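Local structure of FACT-Spt16 (Cicer arietinum, 5CE6) at residues Ala289-Ser294 / Lys419-Val424; Pro323-Ala328 / Lys423-Leu428. The protein probably binds histones H3-H4 through its N-terminal domain, as a subunit of the FACT histone chaperone complex that acts in transcription. All coordinates share one frame; numbering follows the deposited sequence.

Contact 1: Ala289-Ser294 / Lys419-Val424; sequences ALYYDS and KSKNKV. With K (potassium ion), chain D; NA (sodium ion), chain E.
K421 lies across one face of the Y291 ring. Its CG sits 3.7 Å from the ring centroid, only 6° off the normal, so this is a CH-pi contact over the centre of the ring. K421 CB reaches Y291 CE2 at 3.4 Å. Further along, K421 CD is 3.9 Å from Y291 CE1. The lysine chain therefore crosses the ring from its CE2-CZ side to its CE1-CD1 side. A bend at chi2 (94°) sets this course and carries the amine on past the ring. On the opposite face, D293 N stands above the plane, offset toward the rim. N422 and Y291 run past each other in opposite directions, ND2 neither over the face nor at the edge. The amide plane is 56° from the ring plane.

No direct hydrogen bond joins the two segments. Water 1 donates to Y291 O and accepts from N422 ND2, and it lies in the ring plane at the edge. Water 2 accepts from K421 N and pairs with Y291 OH at 2.7 Å. It also binds the potassium ion, as does S420 OG at 2.9 Å. A295 O is a further ligand, and N422 lines the site. S420 starts a type I turn that is closed by K423 N to S420 O at 3.1 Å.

Both loops lie in the M24 metallopeptidase-like part of the chain. The lysine offers its methylene groups to the ring, while the polar link runs through waters. S420 OG, A295 O and water 2 are neutral oxygens. Through them the ion joins the turn at S420 to A295 and, by way of the water, to the hydroxyl of Y291.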
loop_
_atom_site.group_PDB
_atom_site.type_symbol
_atom_site.label_atom_id
_atom_site.label_comp_id
_atom_site.label_asym_id
_atom_site.label_seq_id
_atom_site.Cartn_x
_atom_site.Cartn_y
_atom_site.Cartn_z
ATOM N N ALA A 289 11.317 1.859 -26.112
ATOM C CA ALA A 289 11.392 0.433 -26.393
ATOM C C ALA A 289 12.187 -0.281 -25.308
ATOM O O ALA A 289 13.144 0.274 -24.769
ATOM C CB ALA A 289 12.024 0.200 -27.746
ATOM N N LEU A 290 11.781 -1.504 -24.985
ATOM C CA LEU A 290 12.546 -2.349 -24.076
ATOM C C LEU A 290 13.953 -2.529 -24.635
ATOM O O LEU A 290 14.124 -2.772 -25.829
ATOM C CB LEU A 290 11.869 -3.714 -23.933
ATOM C CG LEU A 290 12.496 -4.679 -22.935
ATOM C CD1 LEU A 290 12.141 -4.241 -21.523
ATOM C CD2 LEU A 290 12.051 -6.113 -23.186
ATOM N N TYR A 291 14.958 -2.389 -23.776
ATOM C CA TYR A 291 16.351 -2.461 -24.219
ATOM C C TYR A 291 17.003 -3.692 -23.625
ATOM O O TYR A 291 16.941 -3.912 -22.411
ATOM C CB TYR A 291 17.124 -1.211 -23.795
ATOM C CG TYR A 291 18.515 -1.133 -24.392
ATOM C CD1 TYR A 291 18.714 -0.583 -25.649
ATOM C CD2 TYR A 291 19.618 -1.607 -23.695
ATOM C CE1 TYR A 291 19.971 -0.507 -26.200
ATOM C CE2 TYR A 291 20.882 -1.541 -24.238
ATOM C CZ TYR A 291 21.053 -0.983 -25.492
ATOM O OH TYR A 291 22.316 -0.906 -26.045
ATOM N N TYR A 292 17.636 -4.495 -24.474
ATOM C CA TYR A 292 18.175 -5.762 -24.010
ATOM C C TYR A 292 19.467 -6.169 -24.695
ATOM O O TYR A 292 19.771 -7.354 -24.787
ATOM C CB TYR A 292 17.135 -6.885 -24.140
ATOM C CG TYR A 292 16.416 -6.897 -25.463
ATOM C CD1 TYR A 292 17.024 -7.425 -26.597
ATOM C CD2 TYR A 292 15.137 -6.361 -25.586
ATOM C CE1 TYR A 292 16.382 -7.424 -27.812
ATOM C CE2 TYR A 292 14.487 -6.355 -26.798
ATOM C CZ TYR A 292 15.112 -6.890 -27.906
ATOM O OH TYR A 292 14.463 -6.887 -29.121
ATOM N N ASP A 293 20.240 -5.196 -25.166
ATOM C CA ASP A 293 21.560 -5.526 -25.692
ATOM C C ASP A 293 22.505 -5.882 -24.540
ATOM O O ASP A 293 22.078 -5.984 -23.394
ATOM C CB ASP A 293 22.112 -4.382 -26.539
ATOM C CG ASP A 293 22.996 -4.875 -27.673
ATOM O OD1 ASP A 293 23.962 -5.622 -27.402
ATOM O OD2 ASP A 293 22.706 -4.529 -28.836
ATOM N N SER A 294 23.785 -6.083 -24.839
ATOM C CA SER A 294 24.735 -6.519 -23.814
ATOM C C SER A 294 24.811 -5.572 -22.620
ATOM O O SER A 294 24.621 -4.369 -22.767
ATOM C CB SER A 294 26.128 -6.715 -24.419
ATOM O OG SER A 294 26.157 -7.885 -25.214
ATOM N N LYS A 419 30.202 3.530 -21.996
ATOM C CA LYS A 419 29.632 3.875 -23.292
ATOM C C LYS A 419 28.276 3.192 -23.477
ATOM O O LYS A 419 27.537 3.494 -24.417
ATOM C CB LYS A 419 30.590 3.507 -24.429
ATOM N N SER A 420 27.942 2.289 -22.562
ATOM C CA SER A 420 26.708 1.511 -22.667
ATOM C C SER A 420 25.445 2.305 -22.324
ATOM O O SER A 420 25.486 3.322 -21.626
ATOM C CB SER A 420 26.780 0.260 -21.796
ATOM O OG SER A 420 25.891 0.360 -20.704
ATOM N N LYS A 421 24.319 1.813 -22.822
ATOM C CA LYS A 421 23.025 2.426 -22.587
ATOM C C LYS A 421 22.715 2.501 -21.089
ATOM O O LYS A 421 22.057 3.433 -20.620
ATOM C CB LYS A 421 21.960 1.589 -23.290
ATOM C CG LYS A 421 20.572 2.160 -23.247
ATOM C CD LYS A 421 20.300 2.974 -24.487
ATOM C CE LYS A 421 18.856 3.443 -24.538
ATOM N NZ LYS A 421 18.731 4.625 -25.440
ATOM N N ASN A 422 23.198 1.504 -20.356
ATOM C CA ASN A 422 22.989 1.395 -18.916
ATOM C C ASN A 422 24.192 1.859 -18.101
ATOM O O ASN A 422 24.431 1.347 -17.000
ATOM C CB ASN A 422 22.630 -0.053 -18.540
ATOM C CG ASN A 422 21.206 -0.434 -18.961
ATOM O OD1 ASN A 422 20.246 -0.120 -18.269
ATOM N ND2 ASN A 422 21.077 -1.102 -20.103
ATOM N N LYS A 423 24.944 2.813 -18.659
ATOM C CA LYS A 423 26.058 3.485 -17.980
ATOM C C LYS A 423 25.728 3.761 -16.524
ATOM O O LYS A 423 26.518 3.483 -15.619
ATOM C CB LYS A 423 26.382 4.801 -18.694
ATOM C CG LYS A 423 27.202 5.787 -17.856
ATOM C CD LYS A 423 27.500 7.068 -18.618
ATOM C CE LYS A 423 28.180 8.103 -17.722
ATOM N NZ LYS A 423 28.738 9.233 -18.522
ATOM N N VAL A 424 24.532 4.288 -16.307
ATOM C CA VAL A 424 23.979 4.392 -14.974
ATOM C C VAL A 424 22.767 3.465 -14.958
ATOM O O VAL A 424 21.906 3.548 -15.841
ATOM C CB VAL A 424 23.559 5.839 -14.675
ATOM C CG1 VAL A 424 22.956 5.943 -13.299
ATOM C CG2 VAL A 424 24.755 6.769 -14.802
HETATM K K K D . 23.649 -1.294 -21.591
HETATM NA NA NA E . 14.895 1.340 -22.993
HETATM O O HOH W 1 18.147 -2.454 -20.424
HETATM O O HOH W 2 24.354 -0.646 -24.366
HETATM O O HOH W 3 15.767 3.941 -22.720
HETATM O O HOH W 4 15.333 1.916 -25.719
#

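Contact 2: Pro323-Ala328 / Lys423-Leu428; sequences PIQSKA and KVFSLL
F425 turns one face of its ring to Q325, whose CG lies over it. Q325 CG is 3.7 Å from the ring centroid and 20° off the normal, a CH-pi contact offset toward the rim. The nearest ring atom is F425 CZ, 3.5 Å from Q325 CG. F425 CG takes the crowded position between the backbone N and the carbonyl carbon (chi1 70°). This rotation swings the ring out toward the helix and brings F425 CZ within 3.7 Å of Q325 CA. The amide of Q325 stands almost upright to the ring, with the planes 88° apart. It continues past the ring, and Q325 NE2 donates to A295 O, so the polar end of this buried glutamine has a partner.

One turn later on the helix, A328 CB packs on L427 CD1 at 3.5 Å. L427 CD1 is also 4.2 Å from Q325 O. L427 CG lies at the edge of the F425 ring, in its plane. F425 and L427 thus face the helix together. With F425 replaced, an alanine in its place would probably leave Q325 CG without its aromatic face and open a gap between helix and strand beside L427.

Around the contact, V297 of strand 296-306 touches F425 and L427, and L413 of strand 403-414 touches F425 and A328. The axes of helix 323-328 and strand 424-428 come within 9.9 Å of each other at their closest and point roughly the same way. This is helix-on-sheet packing, consistent with the pita-bread fold of the M24 metallopeptidase family.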
loop_
_atom_site.group_PDB
_atom_site.type_symbol
_atom_site.label_atom_id
_atom_site.label_comp_id
_atom_site.label_asym_id
_atom_site.label_seq_id
_atom_site.Cartn_x
_atom_site.Cartn_y
_atom_site.Cartn_z
ATOM N N PRO A 323 30.364 -7.461 -14.939
ATOM C CA PRO A 323 30.683 -7.918 -13.581
ATOM C C PRO A 323 30.106 -7.062 -12.453
ATOM O O PRO A 323 29.842 -7.604 -11.375
ATOM C CB PRO A 323 32.209 -7.859 -13.554
ATOM C CG PRO A 323 32.592 -8.115 -14.946
ATOM C CD PRO A 323 31.581 -7.393 -15.776
ATOM N N ILE A 324 29.916 -5.765 -12.691
ATOM C CA ILE A 324 29.429 -4.879 -11.645
ATOM C C ILE A 324 27.935 -5.095 -11.469
ATOM O O ILE A 324 27.429 -5.176 -10.343
ATOM C CB ILE A 324 29.719 -3.407 -11.977
ATOM C CG1 ILE A 324 31.229 -3.196 -12.124
ATOM C CG2 ILE A 324 29.151 -2.491 -10.900
ATOM C CD1 ILE A 324 31.633 -1.770 -12.413
ATOM N N GLN A 325 27.231 -5.206 -12.593
ATOM C CA GLN A 325 25.783 -5.452 -12.562
ATOM C C GLN A 325 25.498 -6.793 -11.886
ATOM O O GLN A 325 24.553 -6.914 -11.113
ATOM C CB GLN A 325 25.205 -5.443 -13.977
ATOM C CG GLN A 325 25.249 -4.071 -14.686
ATOM C CD GLN A 325 24.969 -4.169 -16.172
ATOM O OE1 GLN A 325 25.257 -5.188 -16.804
ATOM N NE2 GLN A 325 24.418 -3.097 -16.747
ATOM N N SER A 326 26.338 -7.791 -12.168
ATOM C CA SER A 326 26.148 -9.124 -11.622
ATOM C C SER A 326 26.388 -9.124 -10.123
ATOM O O SER A 326 25.582 -9.662 -9.357
ATOM C CB SER A 326 27.126 -10.112 -12.273
ATOM O OG SER A 326 26.876 -10.238 -13.658
ATOM N N LYS A 327 27.515 -8.545 -9.712
ATOM C CA LYS A 327 27.844 -8.454 -8.292
ATOM C C LYS A 327 26.772 -7.677 -7.536
ATOM O O LYS A 327 26.308 -8.108 -6.482
ATOM C CB LYS A 327 29.197 -7.772 -8.078
ATOM C CG LYS A 327 29.517 -7.563 -6.594
ATOM C CD LYS A 327 30.853 -6.866 -6.352
ATOM C CE LYS A 327 31.070 -6.651 -4.850
ATOM N NZ LYS A 327 32.327 -5.922 -4.512
ATOM N N ALA A 328 26.384 -6.522 -8.071
ATOM C CA ALA A 328 25.396 -5.702 -7.392
ATOM C C ALA A 328 24.097 -6.474 -7.196
ATOM O O ALA A 328 23.445 -6.357 -6.157
ATOM C CB ALA A 328 25.137 -4.436 -8.176
ATOM N N LYS A 423 24.944 2.813 -18.659
ATOM C CA LYS A 423 26.058 3.485 -17.980
ATOM C C LYS A 423 25.728 3.761 -16.524
ATOM O O LYS A 423 26.518 3.483 -15.619
ATOM C CB LYS A 423 26.382 4.801 -18.694
ATOM C CG LYS A 423 27.202 5.787 -17.856
ATOM C CD LYS A 423 27.500 7.068 -18.618
ATOM C CE LYS A 423 28.180 8.103 -17.722
ATOM N NZ LYS A 423 28.738 9.233 -18.522
ATOM N N VAL A 424 24.532 4.288 -16.307
ATOM C CA VAL A 424 23.979 4.392 -14.974
ATOM C C VAL A 424 22.767 3.465 -14.958
ATOM O O VAL A 424 21.906 3.548 -15.841
ATOM C CB VAL A 424 23.559 5.839 -14.675
ATOM C CG1 VAL A 424 22.956 5.943 -13.299
ATOM C CG2 VAL A 424 24.755 6.769 -14.802
ATOM N N PHE A 425 22.705 2.561 -13.980
ATOM C CA PHE A 425 21.598 1.618 -13.899
ATOM C C PHE A 425 21.104 1.473 -12.471
ATOM O O PHE A 425 21.757 1.918 -11.527
ATOM C CB PHE A 425 21.999 0.243 -14.449
ATOM C CG PHE A 425 22.977 -0.502 -13.580
ATOM C CD1 PHE A 425 24.337 -0.228 -13.648
ATOM C CD2 PHE A 425 22.535 -1.480 -12.696
ATOM C CE1 PHE A 425 25.242 -0.918 -12.854
ATOM C CE2 PHE A 425 23.427 -2.169 -11.891
ATOM C CZ PHE A 425 24.790 -1.893 -11.967
ATOM N N SER A 426 19.940 0.857 -12.314
ATOM C CA SER A 426 19.414 0.573 -10.990
ATOM C C SER A 426 18.964 -0.886 -10.939
ATOM O O SER A 426 18.854 -1.541 -11.978
ATOM C CB SER A 426 18.244 1.518 -10.657
ATOM O OG SER A 426 18.681 2.878 -10.679
ATOM N N LEU A 427 18.742 -1.398 -9.730
ATOM C CA LEU A 427 18.250 -2.764 -9.519
ATOM C C LEU A 427 17.190 -2.726 -8.440
ATOM O O LEU A 427 17.273 -1.899 -7.530
ATOM C CB LEU A 427 19.376 -3.689 -9.048
ATOM C CG LEU A 427 20.632 -3.773 -9.916
ATOM C CD1 LEU A 427 21.741 -4.504 -9.154
ATOM C CD2 LEU A 427 20.361 -4.460 -11.219
ATOM N N LEU A 428 16.229 -3.641 -8.513
ATOM C CA LEU A 428 15.113 -3.664 -7.560
ATOM C C LEU A 428 14.603 -5.074 -7.303
ATOM O O LEU A 428 14.403 -5.861 -8.244
ATOM C CB LEU A 428 13.976 -2.782 -8.091
ATOM C CG LEU A 428 12.728 -2.730 -7.206
ATOM C CD1 LEU A 428 13.054 -2.027 -5.895
ATOM C CD2 LEU A 428 11.629 -1.989 -7.953
#

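Contact 1 is partly buried and joins two loops, whereas contact 2 is wholly buried between a helix and a strand. Their centres lie 11 Å apart. The two share K423 and V424, where the loop of contact 1 runs into strand 424-435 of contact 2. They also meet directly, N422 CB packing at 4.0 Å from Q325 NE2. A295 ties them further: its carbonyl oxygen binds the potassium and accepts the bond from Q325. Each contact has an aromatic face under a methylene group. Near the surface, waters and an ion supply the polar links. In the core, apolar packing does the work across the segments.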